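Local coordinates for protein DNMT2 (Spodoptera frugiperda, PDB 4H0N) that probably methylates cytosine 38 of the tRNA(Asp) anticodon loop and also cytosines in DNA, and binds S-adenosyl-L-homocysteine, the product of its methyl donor, at residues Glu205-Pro210 and Ile306-Cys311; Glu211-Cys216 and Leu282-Pro287. The protein carries 3 engineered substitutions. All blocks are in the same frame, centred on the assembly; numbering follows the deposited sequence.

Contact 1. Residues Glu205-Pro210 and Ile306-Cys311; sequences EKFLVP and ISMKQC
M308, on the first turn of helix 308-316, reaches across with its terminal methyl to K206 and F207, and that single group carries the contact. M308 CE lies 3.6 Å from K206 CE, so that it meets the last methylene of the lysine, beside its ammonium, and 3.8 Å from F207 CZ at the far end of the ring. Both partners cross the methionine at about a right angle. The bend of M308 at chi2 (-48°) folds the chain back before chi3 extends it to the methyl. K206 and F207 are themselves packed together: K206 CG sits 3.8 Å above the plane of the F207 ring, toward its rim, and the M308 methyl touches both side chains.

The sulfur adds an aromatic component. M308 SD is 5.3 Å from the centroid of the F207 ring and 69° off its normal, an oblique approach.

No hydrogen bond crosses between the two segments. S307 holds the N-cap position, its OG accepting a weak bond from Q310 N, although that hydroxyl's position is doubtful; the backbone bond from C311 N to S307 O, 3.0 Å, closes the first turn. F207 and M308 also both touch P287 at the start of helix 287-293. The whole is a surface Met-aromatic contact joining a short 3-10 turn to the first turn of helix 308-316.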
loop_
_atom_site.group_PDB
_atom_site.type_symbol
_atom_site.label_atom_id
_atom_site.label_comp_id
_atom_site.label_asym_id
_atom_site.label_seq_id
_atom_site.Cartn_x
_atom_site.Cartn_y
_atom_site.Cartn_z
ATOM N N GLU A 205 -6.789 8.785 24.402
ATOM C CA GLU A 205 -6.411 7.572 25.124
ATOM C C GLU A 205 -6.970 6.290 24.501
ATOM O O GLU A 205 -6.625 5.192 24.931
ATOM C CB GLU A 205 -6.828 7.660 26.598
ATOM C CG GLU A 205 -5.741 8.195 27.528
ATOM C CD GLU A 205 -5.900 7.707 28.963
ATOM O OE1 GLU A 205 -6.909 7.032 29.259
ATOM O OE2 GLU A 205 -5.009 7.994 29.792
ATOM N N LYS A 206 -7.825 6.420 23.493
ATOM C CA LYS A 206 -8.402 5.240 22.857
ATOM C C LYS A 206 -7.371 4.471 22.028
ATOM O O LYS A 206 -7.589 3.311 21.675
ATOM C CB LYS A 206 -9.608 5.617 21.996
ATOM C CG LYS A 206 -9.270 6.207 20.634
ATOM C CD LYS A 206 -10.056 7.489 20.405
ATOM C CE LYS A 206 -10.607 7.589 18.995
ATOM N NZ LYS A 206 -11.359 8.860 18.800
ATOM N N PHE A 207 -6.247 5.113 21.730
ATOM C CA PHE A 207 -5.220 4.492 20.905
ATOM C C PHE A 207 -4.181 3.749 21.737
ATOM O O PHE A 207 -3.301 3.082 21.188
ATOM C CB PHE A 207 -4.546 5.528 20.010
ATOM C CG PHE A 207 -5.460 6.114 18.979
ATOM C CD1 PHE A 207 -5.832 5.377 17.871
ATOM C CD2 PHE A 207 -5.950 7.400 19.118
ATOM C CE1 PHE A 207 -6.676 5.910 16.921
ATOM C CE2 PHE A 207 -6.794 7.942 18.170
ATOM C CZ PHE A 207 -7.158 7.195 17.071
ATOM N N LEU A 208 -4.285 3.870 23.057
ATOM C CA LEU A 208 -3.388 3.153 23.956
ATOM C C LEU A 208 -3.560 1.656 23.772
ATOM O O LEU A 208 -4.677 1.156 23.672
ATOM C CB LEU A 208 -3.646 3.538 25.415
ATOM C CG LEU A 208 -3.000 4.840 25.891
ATOM C CD1 LEU A 208 -3.597 5.272 27.211
ATOM C CD2 LEU A 208 -1.491 4.697 26.010
ATOM N N VAL A 209 -2.445 0.946 23.708
ATOM C CA VAL A 209 -2.471 -0.497 23.549
ATOM C C VAL A 209 -3.092 -1.158 24.789
ATOM O O VAL A 209 -2.673 -0.894 25.922
ATOM C CB VAL A 209 -1.052 -1.027 23.265
ATOM C CG1 VAL A 209 -1.044 -2.533 23.149
ATOM C CG2 VAL A 209 -0.514 -0.391 21.996
ATOM N N PRO A 210 -4.119 -1.999 24.576
ATOM C CA PRO A 210 -4.882 -2.652 25.648
ATOM C C PRO A 210 -4.071 -3.707 26.396
ATOM O O PRO A 210 -3.054 -4.170 25.883
ATOM C CB PRO A 210 -6.036 -3.326 24.895
ATOM C CG PRO A 210 -6.113 -2.634 23.580
ATOM C CD PRO A 210 -4.697 -2.277 23.251
ATOM N N ILE A 306 -16.769 5.714 9.401
ATOM C CA ILE A 306 -16.172 4.381 9.427
ATOM C C ILE A 306 -15.332 4.174 10.695
ATOM O O ILE A 306 -14.693 5.103 11.196
ATOM C CB ILE A 306 -15.378 4.060 8.126
ATOM C CG1 ILE A 306 -13.866 4.111 8.358
ATOM C CG2 ILE A 306 -15.816 4.979 6.982
ATOM C CD1 ILE A 306 -13.157 5.182 7.572
ATOM N N SER A 307 -15.355 2.951 11.213
ATOM C CA SER A 307 -14.733 2.631 12.491
ATOM C C SER A 307 -13.221 2.541 12.401
ATOM O O SER A 307 -12.654 2.505 11.309
ATOM C CB SER A 307 -15.256 1.295 12.996
ATOM O OG SER A 307 -14.908 0.262 12.089
ATOM N N MET A 308 -12.579 2.478 13.563
ATOM C CA MET A 308 -11.130 2.329 13.638
ATOM C C MET A 308 -10.645 1.044 12.972
ATOM O O MET A 308 -9.641 1.054 12.259
ATOM C CB MET A 308 -10.659 2.372 15.095
ATOM C CG MET A 308 -10.805 3.730 15.742
ATOM S SD MET A 308 -10.140 5.016 14.677
ATOM C CE MET A 308 -10.575 6.487 15.595
ATOM N N LYS A 309 -11.352 -0.058 13.208
ATOM C CA LYS A 309 -10.935 -1.352 12.678
ATOM C C LYS A 309 -11.027 -1.385 11.154
ATOM O O LYS A 309 -10.176 -1.969 10.483
ATOM C CB LYS A 309 -11.749 -2.482 13.308
ATOM C CG LYS A 309 -11.563 -2.609 14.820
ATOM C CD LYS A 309 -10.147 -3.049 15.195
ATOM C CE LYS A 309 -9.992 -3.223 16.707
ATOM N NZ LYS A 309 -9.193 -2.124 17.321
ATOM N N GLN A 310 -12.056 -0.741 10.622
ATOM C CA GLN A 310 -12.214 -0.557 9.200
ATOM C C GLN A 310 -11.087 0.277 8.644
ATOM O O GLN A 310 -10.567 -0.007 7.587
ATOM C CB GLN A 310 -13.491 0.216 8.915
ATOM C CG GLN A 310 -14.556 -0.483 8.106
ATOM C CD GLN A 310 -15.889 -0.495 8.838
ATOM O OE1 GLN A 310 -16.886 -0.990 8.318
ATOM N NE2 GLN A 310 -15.913 0.078 10.050
ATOM N N CYS A 311 -10.745 1.328 9.368
ATOM C CA CYS A 311 -9.685 2.268 8.992
ATOM C C CYS A 311 -8.355 1.561 8.791
ATOM O O CYS A 311 -7.696 1.717 7.760
ATOM C CB CYS A 311 -9.500 3.335 10.075
ATOM S SG CYS A 311 -10.709 4.677 10.077
#

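Contact 2. Residues Glu211-Cys216 and Leu282-Pro287; sequences EKMLRC and LRYFTP
In what is probably the target-recognition region of this C5-methyltransferase, away from the cofactor-binding sheet, the short, weakly bonded helix 211-214 packs on the loop 282-287, M213 meeting Y284 and L214 meeting L282. The M213 chain crosses the tyrosine at about a right angle, and M213 CG comes to 3.4 Å from Y284 OH. With chi1 at -79°, CG stands beside the backbone N, and the further bend at chi2 turns the sulfur round near the same hydroxyl, at 4.1 Å from M213 SD to Y284 OH. One helical position on, L214 CD2 lies 4.3 Å from L282 CD1, a looser branch-to-branch apolar touch.

R283 ties the facing segment to itself and to helix 287-293. Its NH1 donates to Y284 O across 2.9 Å at 157°, in the guanidinium plane but tilted from the carbonyl plane, and NH1 also forms a salt bridge to E289. The same E289 carboxylate accepts from T286 N, while T286 caps helix 287-293.

Y284 packs edge-to-face with Y237 and, like L282, touches strand 247-248. L214 and E211 also touch helix 271-278, so helix 211-214 packs against both that helix and the segment leading into helix 287-293.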
loop_
_atom_site.group_PDB
_atom_site.type_symbol
_atom_site.label_atom_id
_atom_site.label_comp_id
_atom_site.label_asym_id
_atom_site.label_seq_id
_atom_site.Cartn_x
_atom_site.Cartn_y
_atom_site.Cartn_z
ATOM N N GLU A 211 -4.537 -4.088 27.585
ATOM C CA GLU A 211 -3.821 -5.028 28.446
ATOM C C GLU A 211 -3.623 -6.401 27.820
ATOM O O GLU A 211 -2.529 -6.964 27.887
ATOM C CB GLU A 211 -4.543 -5.183 29.782
ATOM C CG GLU A 211 -4.603 -3.921 30.610
ATOM C CD GLU A 211 -5.131 -4.175 32.008
ATOM O OE1 GLU A 211 -5.691 -5.267 32.242
ATOM O OE2 GLU A 211 -4.978 -3.284 32.870
ATOM N N LYS A 212 -4.686 -6.940 27.231
ATOM C CA LYS A 212 -4.618 -8.241 26.574
ATOM C C LYS A 212 -3.473 -8.255 25.565
ATOM O O LYS A 212 -2.725 -9.229 25.475
ATOM C CB LYS A 212 -5.952 -8.580 25.897
ATOM C CG LYS A 212 -6.727 -7.357 25.421
ATOM C CD LYS A 212 -7.300 -7.570 24.023
ATOM C CE LYS A 212 -6.944 -6.404 23.090
ATOM N NZ LYS A 212 -7.098 -6.741 21.633
ATOM N N MET A 213 -3.331 -7.152 24.833
ATOM C CA MET A 213 -2.233 -6.957 23.892
ATOM C C MET A 213 -0.882 -6.846 24.583
ATOM O O MET A 213 0.116 -7.378 24.100
ATOM C CB MET A 213 -2.463 -5.684 23.091
ATOM C CG MET A 213 -3.447 -5.844 21.969
ATOM S SD MET A 213 -2.912 -7.171 20.880
ATOM C CE MET A 213 -4.382 -7.383 19.909
ATOM N N LEU A 214 -0.860 -6.138 25.711
ATOM C CA LEU A 214 0.366 -5.917 26.464
ATOM C C LEU A 214 0.948 -7.223 26.989
ATOM O O LEU A 214 2.100 -7.261 27.419
ATOM C CB LEU A 214 0.127 -4.936 27.612
ATOM C CG LEU A 214 -0.168 -3.487 27.227
ATOM C CD1 LEU A 214 -0.330 -2.632 28.463
ATOM C CD2 LEU A 214 0.935 -2.936 26.355
ATOM N N ARG A 215 0.156 -8.292 26.959
ATOM C CA ARG A 215 0.670 -9.617 27.293
ATOM C C ARG A 215 1.686 -10.077 26.247
ATOM O O ARG A 215 2.608 -10.829 26.557
ATOM C CB ARG A 215 -0.460 -10.647 27.420
ATOM C CG ARG A 215 -1.382 -10.450 28.616
ATOM C CD ARG A 215 -2.226 -11.696 28.898
ATOM N NE ARG A 215 -1.618 -12.563 29.908
ATOM C CZ ARG A 215 -1.266 -13.830 29.708
ATOM N NH1 ARG A 215 -1.462 -14.401 28.529
ATOM N NH2 ARG A 215 -0.719 -14.531 30.692
ATOM N N CYS A 216 1.515 -9.617 25.009
ATOM C CA CYS A 216 2.407 -9.998 23.917
ATOM C C CYS A 216 3.538 -8.991 23.711
ATOM O O CYS A 216 4.084 -8.878 22.613
ATOM C CB CYS A 216 1.627 -10.127 22.610
ATOM S SG CYS A 216 0.160 -11.147 22.681
ATOM N N LEU A 282 2.396 2.909 25.880
ATOM C CA LEU A 282 2.462 2.455 24.496
ATOM C C LEU A 282 1.108 2.641 23.832
ATOM O O LEU A 282 0.080 2.311 24.410
ATOM C CB LEU A 282 2.860 0.987 24.424
ATOM C CG LEU A 282 4.246 0.668 24.974
ATOM C CD1 LEU A 282 4.475 -0.831 25.006
ATOM C CD2 LEU A 282 5.297 1.354 24.131
ATOM N N ARG A 283 1.111 3.182 22.621
ATOM C CA ARG A 283 -0.127 3.404 21.889
ATOM C C ARG A 283 0.076 3.087 20.423
ATOM O O ARG A 283 1.203 3.062 19.936
ATOM C CB ARG A 283 -0.576 4.856 22.018
ATOM C CG ARG A 283 0.273 5.833 21.220
ATOM C CD ARG A 283 -0.560 7.030 20.806
ATOM N NE ARG A 283 0.253 8.174 20.403
ATOM C CZ ARG A 283 0.578 8.453 19.147
ATOM N NH1 ARG A 283 0.166 7.665 18.160
ATOM N NH2 ARG A 283 1.317 9.519 18.879
ATOM N N TYR A 284 -1.021 2.851 19.716
ATOM C CA TYR A 284 -0.962 2.668 18.276
ATOM C C TYR A 284 -0.788 4.008 17.563
ATOM O O TYR A 284 -1.046 5.067 18.137
ATOM C CB TYR A 284 -2.231 1.985 17.782
ATOM C CG TYR A 284 -2.453 0.611 18.366
ATOM C CD1 TYR A 284 -1.656 -0.463 17.992
ATOM C CD2 TYR A 284 -3.473 0.382 19.283
ATOM C CE1 TYR A 284 -1.860 -1.726 18.520
ATOM C CE2 TYR A 284 -3.684 -0.877 19.820
ATOM C CZ TYR A 284 -2.876 -1.925 19.435
ATOM O OH TYR A 284 -3.091 -3.178 19.965
ATOM N N PHE A 285 -0.331 3.963 16.314
ATOM C CA PHE A 285 -0.380 5.149 15.474
ATOM C C PHE A 285 -1.840 5.391 15.104
ATOM O O PHE A 285 -2.594 4.441 14.889
ATOM C CB PHE A 285 0.474 4.971 14.214
ATOM C CG PHE A 285 1.962 4.964 14.473
ATOM C CD1 PHE A 285 2.644 6.149 14.722
ATOM C CD2 PHE A 285 2.682 3.778 14.457
ATOM C CE1 PHE A 285 4.014 6.147 14.962
ATOM C CE2 PHE A 285 4.050 3.768 14.694
ATOM C CZ PHE A 285 4.717 4.952 14.945
ATOM N N THR A 286 -2.245 6.655 15.052
ATOM C CA THR A 286 -3.602 6.996 14.640
ATOM C C THR A 286 -3.701 6.856 13.126
ATOM O O THR A 286 -2.683 6.955 12.438
ATOM C CB THR A 286 -3.957 8.442 15.006
ATOM O OG1 THR A 286 -3.358 9.326 14.052
ATOM C CG2 THR A 286 -3.472 8.779 16.406
ATOM N N PRO A 287 -4.921 6.626 12.599
ATOM C CA PRO A 287 -5.142 6.531 11.150
ATOM C C PRO A 287 -4.552 7.718 10.398
ATOM O O PRO A 287 -4.053 7.564 9.282
ATOM C CB PRO A 287 -6.665 6.553 11.039
ATOM C CG PRO A 287 -7.125 5.899 12.292
ATOM C CD PRO A 287 -6.160 6.351 13.355
#

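How the contacts relate
Contacts 1 and 2 illustrate how two remote pairings can share one chain path. Residues 205-210 run directly into 211-216, and contact 2 falls within the stretch of sequence spanned by contact 1. Their centres lie about 10 Å apart. The segments 205-210 and 282-287 are joined by probable backbone hydrogen bonds, F207 O to Y284 N at 2.7 Å and V209 N to L282 O at 3.0 Å, so F207 gives its ring to contact 1 while its carbonyl probably bonds Y284 of contact 2. Both lie away from the cofactor pocket and the calcium site, but helix 308-316 leads on to N317 and S318, which probably bind S-adenosyl-L-homocysteine.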